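Side-chain contacts in succinate-semialdehyde dehydrogenase (PDB 4OGD), which probably oxidises succinic semialdehyde to succinate, using NADP+ as the cofactor: residues I69-M74 with T79-E84; G293-P298 with L302-S307; N57-D62 with G83-C88; A89-Y94 with P134-M139. One frame throughout, in Å; residues are numbered along the deposited sequence.

Contact 1: I69-M74 with T79-E84; sequences IMTKDM and TEAQGE
M70 and A81 meet on the inner side of a splayed helical hairpin, in which helix 63-74 turns back through a short connection into helix 78-103. The short segments cross with 125° between their N-to-C directions, 9.2 Å apart at closest approach. Closest to the backbone, M70 CB lies 4.2 Å from A81 CB, and the small methyl of the alanine lets the methionine pass beside it. With chi1 at -68°, M70 CG sits beside its own backbone N, and the chain runs out across the gap before bending at chi3. There its methyl CE rests 3.6 Å from the carbonyl O of A81, while SD stands above the carboxylate of E84, 3.5 Å from CD. The same sulfur is 3.6 Å from both E84 OE1 and E84 OE2, so it approaches the middle of the group and not one oxygen. That carboxylate is already committed elsewhere: OE1 pairs with K76 in a salt bridge, and OE2 accepts from the backbone N of Y135 and of Y136. These partners should fix its position and rotation, and probably help keep it ionised despite its burial. T71 OG1 also touches A81 CB at 3.9 Å, but its hydrogen bond goes to the carbonyl O of K76 in the connection. The two helices, joined by a short connection that T71 and E84 bond to through K76, form a helical hairpin.

Contact 2: G293-P298 with L302-S307; sequences GDPMDP and LAPLSS
G293 and L302 face each other across a compact loop joining helix 276-288 to helix 308-323, whose first limb contains a type I beta turn from D294 to D297. The one hydrogen bond between the limbs, from G293 N to L302 O, is weak: 3.4 Å long and bent to 145° at the hydrogen. Apolar packing accompanies this weak bond. The two proline rings meet through their delta carbons, P295 CD lying 4.2 Å from P304 CD, and the carbonyl O of G293 comes within 4.1 Å of the same P304 CD. P304 CD thus meets both a backbone oxygen and a ring methylene of the opposite limb, from the same side.

A second layer sets these groups in place. The turn is closed by D297 N bonding to D294 O at 2.9 Å, and that oxygen also accepts from T300 OG1. P295 is backed by T71 and Y7, while at the far end of the loop S307 caps the next helix through A310 N. D294 also makes an Asx turn: M296 N reaches D294 OD1 at 2.9 Å, from above the carboxylate plane, 53° out of it.

Contact 3: N57-D62 with G83-C88; sequences NILRRD and GEVDLC
L59 lays its side chain obliquely across V85, the two overlapping where helix 45-61 runs beside helix 78-103. Their alpha carbons, 6.7 Å apart, are the nearest pair between the segments, and both side chains set out toward the opposite helix. The branch that does the touching on the valine is CG1, which a chi1 of 173° places anti to the valine's backbone N. From there it meets L59 CB at 4.1 Å and L59 CD2 at 4.2 Å, and it also rests 3.7 Å from the leucine's carbonyl O. The other leucine methyl goes one turn further along the partner helix, where L59 CD1 packs against C88 CB at 4.0 Å. A single forked side chain thus bridges two residues three positions apart, with one methyl for each.

Charged groups lie outside this apolar seam. At the end of helix 45-61, the guanidinium of R61 grips D62 side-on, R61 NE to D62 OD1 at 3.1 Å and R61 NH2 to D62 OD2 at 2.8 Å, the NE bond being almost perfectly straight at 178°. The same NH2 also pairs with E173. R60 also forms a salt bridge with D93, farther along helix 78-103.

L59 is also touched by M139 of helix 136-148 and L170 of helix 161-173. The contact joins two N-terminal helices of the aldehyde dehydrogenase fold, which pack against these helices of its probable Rossmann-type cofactor-binding domain.

Contact 4: A89-Y94 with P134-M139; sequences ADIADY and PYYQIM
I91 projects from helix 78-103 toward the first turns of helix 136-148, and each of its branches finds a different part of that helix. Starting at the root, I91 CB lies 3.9 Å from M139 CG. The CG2 methyl is anti to the backbone N and touches the same M139 CG at 3.8 Å, with the carbonyl O of M139 equally near. The longer branch leaves by CG1 and, extended at chi2 (170°), carries CD1 to the ring of Y136, 3.7 Å from CD1 and 3.9 Å from CE1 of the tyrosine. It approaches obliquely, with the isoleucine running at about a right angle to the tyrosine side chain.

M139 slides past I91 in the opposite direction and then bends at chi2 and chi3, bringing its tip to A92, whose CB is 4.1 Å from M139 SD. V55 and L59 of helix 45-61 and F167 of helix 161-173 also pack on this methionine.

The polar end of Y136 points elsewhere, its OH bonding to S420 and R140, which should limit swinging of the ring. Across the contact no hydrogen bond forms, so the contact rests on van der Waals packing and burial of apolar groups.

In the fold
Helix 78-103 is the common thread: contacts 1, 3 and 4 follow one another along it, while contact 2 joins from a later part of the chain. Contacts 1 and 3 share G83 and E84, and M70 CE touches V85 CG2 at 3.7 Å. Contacts 3 and 4 have centres only 8 Å apart. Contact 2 meets contact 1 directly, T71 CG2 lying 3.7 Å from M296 SD, yet its centre is 23 Å from that of contact 4. The loop between strand 124-128 and helix 136-148, which leads into contact 4, probably borders the catalytic pocket, as in other aldehyde dehydrogenases; E84 ties this region to contact 1.

Contact 1: I69-M74 with T79-E84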
# COMPACT_ATOMS: atom_id res chain seq x y z
N ILE A 69 17.41 -6.50 -28.26
CA ILE A 69 16.12 -5.83 -28.33
C ILE A 69 16.13 -4.61 -27.41
O ILE A 69 15.67 -3.52 -27.78
CB ILE A 69 14.97 -6.78 -27.94
CG1 ILE A 69 14.67 -7.72 -29.11
CG2 ILE A 69 13.72 -6.00 -27.56
CD1 ILE A 69 13.69 -8.82 -28.78
N MET A 70 16.70 -4.77 -26.22
CA MET A 70 16.76 -3.66 -25.28
C MET A 70 17.71 -2.55 -25.75
O MET A 70 17.38 -1.36 -25.68
CB MET A 70 17.14 -4.15 -23.89
CG MET A 70 16.06 -4.99 -23.26
SD MET A 70 16.43 -5.34 -21.53
CE MET A 70 17.19 -6.95 -21.66
N THR A 71 18.88 -2.94 -26.25
CA THR A 71 19.84 -1.97 -26.79
C THR A 71 19.24 -1.18 -27.96
O THR A 71 19.36 0.06 -28.02
CB THR A 71 21.12 -2.67 -27.25
OG1 THR A 71 21.79 -3.25 -26.11
CG2 THR A 71 22.06 -1.68 -27.96
N LYS A 72 18.60 -1.88 -28.88
CA LYS A 72 17.99 -1.20 -30.03
C LYS A 72 16.81 -0.30 -29.66
O LYS A 72 16.55 0.69 -30.34
CB LYS A 72 17.63 -2.21 -31.13
CG LYS A 72 18.85 -2.93 -31.74
CD LYS A 72 19.76 -1.97 -32.51
CE LYS A 72 21.11 -2.60 -32.88
NZ LYS A 72 20.99 -3.72 -33.87
N ASP A 73 16.10 -0.62 -28.57
CA ASP A 73 14.98 0.21 -28.11
C ASP A 73 15.47 1.48 -27.41
O ASP A 73 15.07 2.60 -27.76
CB ASP A 73 14.10 -0.55 -27.10
CG ASP A 73 12.91 -1.27 -27.75
OD1 ASP A 73 12.69 -1.17 -28.98
OD2 ASP A 73 12.17 -1.94 -27.00
N MET A 74 16.33 1.32 -26.42
CA MET A 74 16.62 2.44 -25.54
C MET A 74 18.10 2.79 -25.38
O MET A 74 18.44 3.68 -24.60
CB MET A 74 15.92 2.26 -24.18
CG MET A 74 16.13 0.91 -23.51
SD MET A 74 17.79 0.67 -22.89
CE MET A 74 17.89 2.03 -21.71
N THR A 79 26.29 -5.22 -23.33
CA THR A 79 26.78 -5.98 -22.18
C THR A 79 25.90 -5.76 -20.95
O THR A 79 25.64 -6.69 -20.19
CB THR A 79 28.25 -5.67 -21.83
OG1 THR A 79 28.42 -4.25 -21.69
CG2 THR A 79 29.18 -6.19 -22.93
N GLU A 80 25.45 -4.52 -20.76
CA GLU A 80 24.54 -4.21 -19.65
C GLU A 80 23.21 -4.91 -19.86
O GLU A 80 22.60 -5.41 -18.90
CB GLU A 80 24.31 -2.70 -19.52
CG GLU A 80 25.44 -1.93 -18.87
CD GLU A 80 25.13 -0.46 -18.71
OE1 GLU A 80 23.97 -0.06 -18.96
OE2 GLU A 80 26.05 0.31 -18.34
N ALA A 81 22.75 -4.94 -21.10
CA ALA A 81 21.49 -5.61 -21.42
C ALA A 81 21.59 -7.12 -21.19
O ALA A 81 20.62 -7.75 -20.77
CB ALA A 81 21.07 -5.31 -22.85
N GLN A 82 22.75 -7.71 -21.49
CA GLN A 82 22.97 -9.12 -21.20
C GLN A 82 22.86 -9.36 -19.70
O GLN A 82 22.24 -10.33 -19.27
CB GLN A 82 24.35 -9.57 -21.68
CG GLN A 82 24.47 -9.70 -23.18
CD GLN A 82 25.88 -10.04 -23.58
OE1 GLN A 82 26.83 -9.40 -23.14
NE2 GLN A 82 26.04 -11.08 -24.39
N GLY A 83 23.47 -8.49 -18.91
CA GLY A 83 23.38 -8.59 -17.47
C GLY A 83 21.94 -8.46 -16.99
O GLY A 83 21.53 -9.14 -16.05
N GLU A 84 21.18 -7.58 -17.64
CA GLU A 84 19.77 -7.42 -17.26
C GLU A 84 19.00 -8.71 -17.51
O GLU A 84 18.18 -9.12 -16.69
CB GLU A 84 19.11 -6.25 -18.00
CG GLU A 84 17.66 -6.03 -17.58
CD GLU A 84 17.08 -4.73 -18.10
OE1 GLU A 84 17.84 -3.85 -18.56
OE2 GLU A 84 15.84 -4.58 -18.04

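Contact 2: G293-P298 with L302-S307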
# COMPACT_ATOMS: atom_id res chain seq x y z
N GLY A 293 30.14 5.64 -27.66
CA GLY A 293 30.04 5.13 -29.01
C GLY A 293 28.95 4.09 -29.17
O GLY A 293 27.95 4.10 -28.44
N ASP A 294 29.16 3.21 -30.13
CA ASP A 294 28.21 2.16 -30.50
C ASP A 294 27.94 1.23 -29.31
O ASP A 294 28.83 0.51 -28.88
CB ASP A 294 28.84 1.36 -31.65
CG ASP A 294 27.95 0.25 -32.17
OD1 ASP A 294 26.87 0.01 -31.60
OD2 ASP A 294 28.36 -0.39 -33.17
N PRO A 295 26.70 1.23 -28.77
CA PRO A 295 26.45 0.38 -27.60
C PRO A 295 26.54 -1.13 -27.89
O PRO A 295 26.64 -1.92 -26.95
CB PRO A 295 25.03 0.77 -27.17
CG PRO A 295 24.38 1.27 -28.42
CD PRO A 295 25.50 1.98 -29.17
N MET A 296 26.53 -1.52 -29.16
CA MET A 296 26.73 -2.93 -29.49
C MET A 296 28.20 -3.34 -29.45
O MET A 296 28.51 -4.53 -29.38
CB MET A 296 26.11 -3.28 -30.85
CG MET A 296 24.58 -3.19 -30.90
SD MET A 296 23.70 -4.35 -29.84
CE MET A 296 24.03 -5.90 -30.68
N ASP A 297 29.09 -2.36 -29.49
CA ASP A 297 30.53 -2.61 -29.52
C ASP A 297 31.03 -2.90 -28.11
O ASP A 297 30.80 -2.10 -27.20
CB ASP A 297 31.24 -1.36 -30.07
CG ASP A 297 32.71 -1.58 -30.39
OD1 ASP A 297 33.41 -2.35 -29.70
OD2 ASP A 297 33.18 -0.95 -31.37
N PRO A 298 31.73 -4.03 -27.91
CA PRO A 298 32.25 -4.38 -26.58
C PRO A 298 33.24 -3.36 -26.01
O PRO A 298 33.43 -3.32 -24.80
CB PRO A 298 32.94 -5.73 -26.82
CG PRO A 298 33.21 -5.77 -28.30
CD PRO A 298 32.04 -5.06 -28.91
N LEU A 302 30.30 3.90 -22.60
CA LEU A 302 29.26 4.89 -22.33
C LEU A 302 28.24 4.92 -23.47
O LEU A 302 28.59 5.20 -24.62
CB LEU A 302 29.85 6.29 -22.10
CG LEU A 302 28.80 7.32 -21.68
CD1 LEU A 302 28.28 7.03 -20.28
CD2 LEU A 302 29.36 8.73 -21.75
N ALA A 303 26.99 4.61 -23.14
CA ALA A 303 25.90 4.55 -24.11
C ALA A 303 25.33 5.94 -24.37
O ALA A 303 25.50 6.86 -23.57
CB ALA A 303 24.80 3.61 -23.60
N PRO A 304 24.65 6.11 -25.52
CA PRO A 304 23.87 7.34 -25.71
C PRO A 304 22.67 7.29 -24.77
O PRO A 304 22.27 6.19 -24.37
CB PRO A 304 23.39 7.22 -27.16
CG PRO A 304 23.30 5.74 -27.40
CD PRO A 304 24.45 5.15 -26.62
N LEU A 305 22.09 8.44 -24.44
CA LEU A 305 20.87 8.45 -23.65
C LEU A 305 19.70 7.91 -24.47
O LEU A 305 19.81 7.76 -25.69
CB LEU A 305 20.57 9.85 -23.10
CG LEU A 305 21.65 10.51 -22.24
CD1 LEU A 305 21.08 11.73 -21.51
CD2 LEU A 305 22.25 9.53 -21.26
N SER A 306 18.57 7.65 -23.81
CA SER A 306 17.49 6.88 -24.43
C SER A 306 16.62 7.61 -25.45
O SER A 306 15.90 6.97 -26.21
CB SER A 306 16.59 6.30 -23.34
OG SER A 306 15.93 7.34 -22.64
N SER A 307 16.68 8.94 -25.47
CA SER A 307 15.90 9.71 -26.44
C SER A 307 16.49 11.10 -26.64
O SER A 307 17.32 11.54 -25.85
CB SER A 307 14.43 9.83 -26.00
OG SER A 307 14.30 10.70 -24.88

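Contact 3: N57-D62 with G83-C88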
# COMPACT_ATOMS: atom_id res chain seq x y z
N ASN A 57 14.40 -20.25 -18.71
CA ASN A 57 15.09 -21.12 -19.66
C ASN A 57 15.22 -20.49 -21.05
O ASN A 57 16.29 -20.54 -21.67
CB ASN A 57 14.34 -22.45 -19.74
CG ASN A 57 15.16 -23.55 -20.40
OD1 ASN A 57 14.68 -24.23 -21.31
ND2 ASN A 57 16.38 -23.76 -19.92
N ILE A 58 14.13 -19.92 -21.54
CA ILE A 58 14.14 -19.27 -22.85
C ILE A 58 14.99 -18.00 -22.83
O ILE A 58 15.68 -17.70 -23.81
CB ILE A 58 12.72 -18.96 -23.34
CG1 ILE A 58 11.95 -20.27 -23.54
CG2 ILE A 58 12.76 -18.16 -24.63
CD1 ILE A 58 10.44 -20.06 -23.70
N LEU A 59 14.96 -17.27 -21.72
CA LEU A 59 15.84 -16.12 -21.57
C LEU A 59 17.31 -16.52 -21.63
O LEU A 59 18.12 -15.83 -22.26
CB LEU A 59 15.53 -15.37 -20.27
CG LEU A 59 14.30 -14.47 -20.33
CD1 LEU A 59 13.99 -13.94 -18.93
CD2 LEU A 59 14.50 -13.31 -21.30
N ARG A 60 17.66 -17.64 -21.00
CA ARG A 60 19.02 -18.18 -21.10
C ARG A 60 19.37 -18.52 -22.55
O ARG A 60 20.43 -18.14 -23.05
CB ARG A 60 19.19 -19.44 -20.24
CG ARG A 60 19.31 -19.21 -18.75
CD ARG A 60 19.63 -20.53 -18.05
NE ARG A 60 19.88 -20.32 -16.62
CZ ARG A 60 18.96 -20.45 -15.67
NH1 ARG A 60 17.73 -20.82 -15.97
NH2 ARG A 60 19.28 -20.22 -14.41
N ARG A 61 18.49 -19.27 -23.19
CA ARG A 61 18.70 -19.74 -24.56
C ARG A 61 18.86 -18.58 -25.55
O ARG A 61 19.72 -18.60 -26.44
CB ARG A 61 17.52 -20.62 -24.99
CG ARG A 61 17.73 -21.34 -26.32
CD ARG A 61 16.43 -21.95 -26.80
NE ARG A 61 15.53 -20.90 -27.29
CZ ARG A 61 14.21 -21.02 -27.39
NH1 ARG A 61 13.62 -22.15 -27.01
NH2 ARG A 61 13.48 -20.01 -27.85
N ASP A 62 18.01 -17.57 -25.39
CA ASP A 62 17.95 -16.48 -26.34
C ASP A 62 18.46 -15.17 -25.75
O ASP A 62 17.99 -14.09 -26.15
CB ASP A 62 16.50 -16.28 -26.83
CG ASP A 62 16.01 -17.44 -27.67
OD1 ASP A 62 16.84 -18.25 -28.12
OD2 ASP A 62 14.78 -17.53 -27.90
N GLY A 83 23.47 -8.49 -18.91
CA GLY A 83 23.38 -8.59 -17.47
C GLY A 83 21.94 -8.46 -16.99
O GLY A 83 21.53 -9.14 -16.05
N GLU A 84 21.18 -7.58 -17.64
CA GLU A 84 19.77 -7.42 -17.26
C GLU A 84 19.00 -8.71 -17.51
O GLU A 84 18.18 -9.12 -16.69
CB GLU A 84 19.11 -6.25 -18.00
CG GLU A 84 17.66 -6.03 -17.58
CD GLU A 84 17.08 -4.73 -18.10
OE1 GLU A 84 17.84 -3.85 -18.56
OE2 GLU A 84 15.84 -4.58 -18.04
N VAL A 85 19.25 -9.35 -18.65
CA VAL A 85 18.65 -10.65 -18.91
C VAL A 85 19.02 -11.64 -17.82
O VAL A 85 18.16 -12.35 -17.30
CB VAL A 85 19.06 -11.23 -20.26
CG1 VAL A 85 18.54 -12.66 -20.39
CG2 VAL A 85 18.53 -10.37 -21.39
N ASP A 86 20.31 -11.68 -17.47
CA ASP A 86 20.80 -12.61 -16.44
C ASP A 86 20.03 -12.46 -15.13
O ASP A 86 19.65 -13.45 -14.50
CB ASP A 86 22.29 -12.40 -16.17
CG ASP A 86 23.17 -12.83 -17.33
OD1 ASP A 86 22.69 -13.52 -18.26
OD2 ASP A 86 24.38 -12.46 -17.32
N LEU A 87 19.79 -11.21 -14.73
CA LEU A 87 19.07 -10.94 -13.49
C LEU A 87 17.60 -11.35 -13.60
O LEU A 87 17.01 -11.85 -12.64
CB LEU A 87 19.21 -9.46 -13.10
CG LEU A 87 18.55 -9.08 -11.77
CD1 LEU A 87 18.97 -10.04 -10.66
CD2 LEU A 87 18.92 -7.64 -11.40
N CYS A 88 17.01 -11.14 -14.78
CA CYS A 88 15.62 -11.56 -15.02
C CYS A 88 15.48 -13.07 -14.88
O CYS A 88 14.50 -13.55 -14.32
CB CYS A 88 15.16 -11.13 -16.40
SG CYS A 88 14.82 -9.36 -16.53

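Contact 4: A89-Y94 with P134-M139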
# COMPACT_ATOMS: atom_id res chain seq x y z
N ALA A 89 16.46 -13.80 -15.43
CA ALA A 89 16.50 -15.25 -15.31
C ALA A 89 16.44 -15.63 -13.84
O ALA A 89 15.62 -16.45 -13.43
CB ALA A 89 17.76 -15.81 -15.97
N ASP A 90 17.29 -15.00 -13.03
CA ASP A 90 17.34 -15.31 -11.60
C ASP A 90 16.06 -14.96 -10.83
O ASP A 90 15.66 -15.70 -9.93
CB ASP A 90 18.56 -14.65 -10.95
CG ASP A 90 19.87 -15.25 -11.44
OD1 ASP A 90 19.85 -16.38 -11.98
OD2 ASP A 90 20.92 -14.59 -11.25
N ILE A 91 15.43 -13.85 -11.20
CA ILE A 91 14.18 -13.46 -10.54
C ILE A 91 13.06 -14.46 -10.81
O ILE A 91 12.33 -14.85 -9.90
CB ILE A 91 13.76 -12.03 -10.96
CG1 ILE A 91 14.76 -11.01 -10.43
CG2 ILE A 91 12.37 -11.72 -10.43
CD1 ILE A 91 14.57 -9.60 -10.99
N ALA A 92 12.93 -14.89 -12.07
CA ALA A 92 11.93 -15.88 -12.47
C ALA A 92 12.16 -17.19 -11.72
O ALA A 92 11.23 -17.76 -11.13
CB ALA A 92 11.99 -16.10 -13.97
N ASP A 93 13.40 -17.68 -11.74
CA ASP A 93 13.71 -18.92 -11.03
C ASP A 93 13.45 -18.78 -9.53
O ASP A 93 12.93 -19.70 -8.90
CB ASP A 93 15.15 -19.37 -11.29
CG ASP A 93 15.33 -20.08 -12.62
OD1 ASP A 93 14.37 -20.71 -13.14
OD2 ASP A 93 16.46 -19.99 -13.16
N TYR A 94 13.81 -17.62 -8.97
CA TYR A 94 13.59 -17.36 -7.55
C TYR A 94 12.12 -17.53 -7.15
O TYR A 94 11.81 -18.28 -6.24
CB TYR A 94 14.07 -15.94 -7.21
CG TYR A 94 13.83 -15.46 -5.79
CD1 TYR A 94 12.78 -14.61 -5.49
CD2 TYR A 94 14.69 -15.83 -4.75
CE1 TYR A 94 12.57 -14.15 -4.21
CE2 TYR A 94 14.49 -15.38 -3.46
CZ TYR A 94 13.43 -14.53 -3.19
OH TYR A 94 13.24 -14.08 -1.91
N PRO A 134 14.05 -2.20 -19.29
CA PRO A 134 12.80 -2.62 -19.94
C PRO A 134 12.35 -4.03 -19.58
O PRO A 134 11.15 -4.31 -19.61
CB PRO A 134 13.14 -2.56 -21.44
CG PRO A 134 14.34 -1.68 -21.54
CD PRO A 134 15.12 -1.91 -20.26
N TYR A 135 13.29 -4.91 -19.24
CA TYR A 135 12.93 -6.28 -18.87
C TYR A 135 12.87 -6.50 -17.36
O TYR A 135 11.91 -7.07 -16.85
CB TYR A 135 13.86 -7.30 -19.56
CG TYR A 135 13.20 -7.92 -20.77
CD1 TYR A 135 12.74 -7.13 -21.80
CD2 TYR A 135 13.02 -9.30 -20.86
CE1 TYR A 135 12.11 -7.68 -22.90
CE2 TYR A 135 12.39 -9.87 -21.97
CZ TYR A 135 11.93 -9.04 -22.98
OH TYR A 135 11.30 -9.57 -24.09
N TYR A 136 13.92 -6.06 -16.67
CA TYR A 136 14.02 -6.20 -15.22
C TYR A 136 12.84 -5.59 -14.49
O TYR A 136 12.31 -6.20 -13.56
CB TYR A 136 15.36 -5.63 -14.75
CG TYR A 136 15.50 -5.29 -13.28
CD1 TYR A 136 15.70 -6.29 -12.32
CD2 TYR A 136 15.48 -3.98 -12.86
CE1 TYR A 136 15.86 -5.97 -10.97
CE2 TYR A 136 15.63 -3.65 -11.52
CZ TYR A 136 15.82 -4.64 -10.59
OH TYR A 136 15.97 -4.30 -9.26
N GLN A 137 12.39 -4.41 -14.92
CA GLN A 137 11.26 -3.78 -14.23
C GLN A 137 9.95 -4.55 -14.46
O GLN A 137 9.06 -4.53 -13.61
CB GLN A 137 11.08 -2.30 -14.59
CG GLN A 137 12.29 -1.40 -14.42
CD GLN A 137 12.86 -1.36 -13.02
OE1 GLN A 137 12.22 -1.75 -12.05
NE2 GLN A 137 14.09 -0.85 -12.92
N ILE A 138 9.82 -5.22 -15.60
CA ILE A 138 8.66 -6.10 -15.79
C ILE A 138 8.78 -7.34 -14.90
O ILE A 138 7.85 -7.70 -14.19
CB ILE A 138 8.48 -6.58 -17.24
CG1 ILE A 138 8.36 -5.40 -18.21
CG2 ILE A 138 7.24 -7.45 -17.35
CD1 ILE A 138 8.39 -5.84 -19.68
N MET A 139 9.94 -7.98 -14.95
CA MET A 139 10.11 -9.26 -14.27
C MET A 139 9.90 -9.12 -12.76
O MET A 139 9.36 -10.03 -12.12
CB MET A 139 11.48 -9.88 -14.58
CG MET A 139 11.60 -11.33 -14.10
SD MET A 139 10.45 -12.43 -14.95
CE MET A 139 11.44 -12.79 -16.40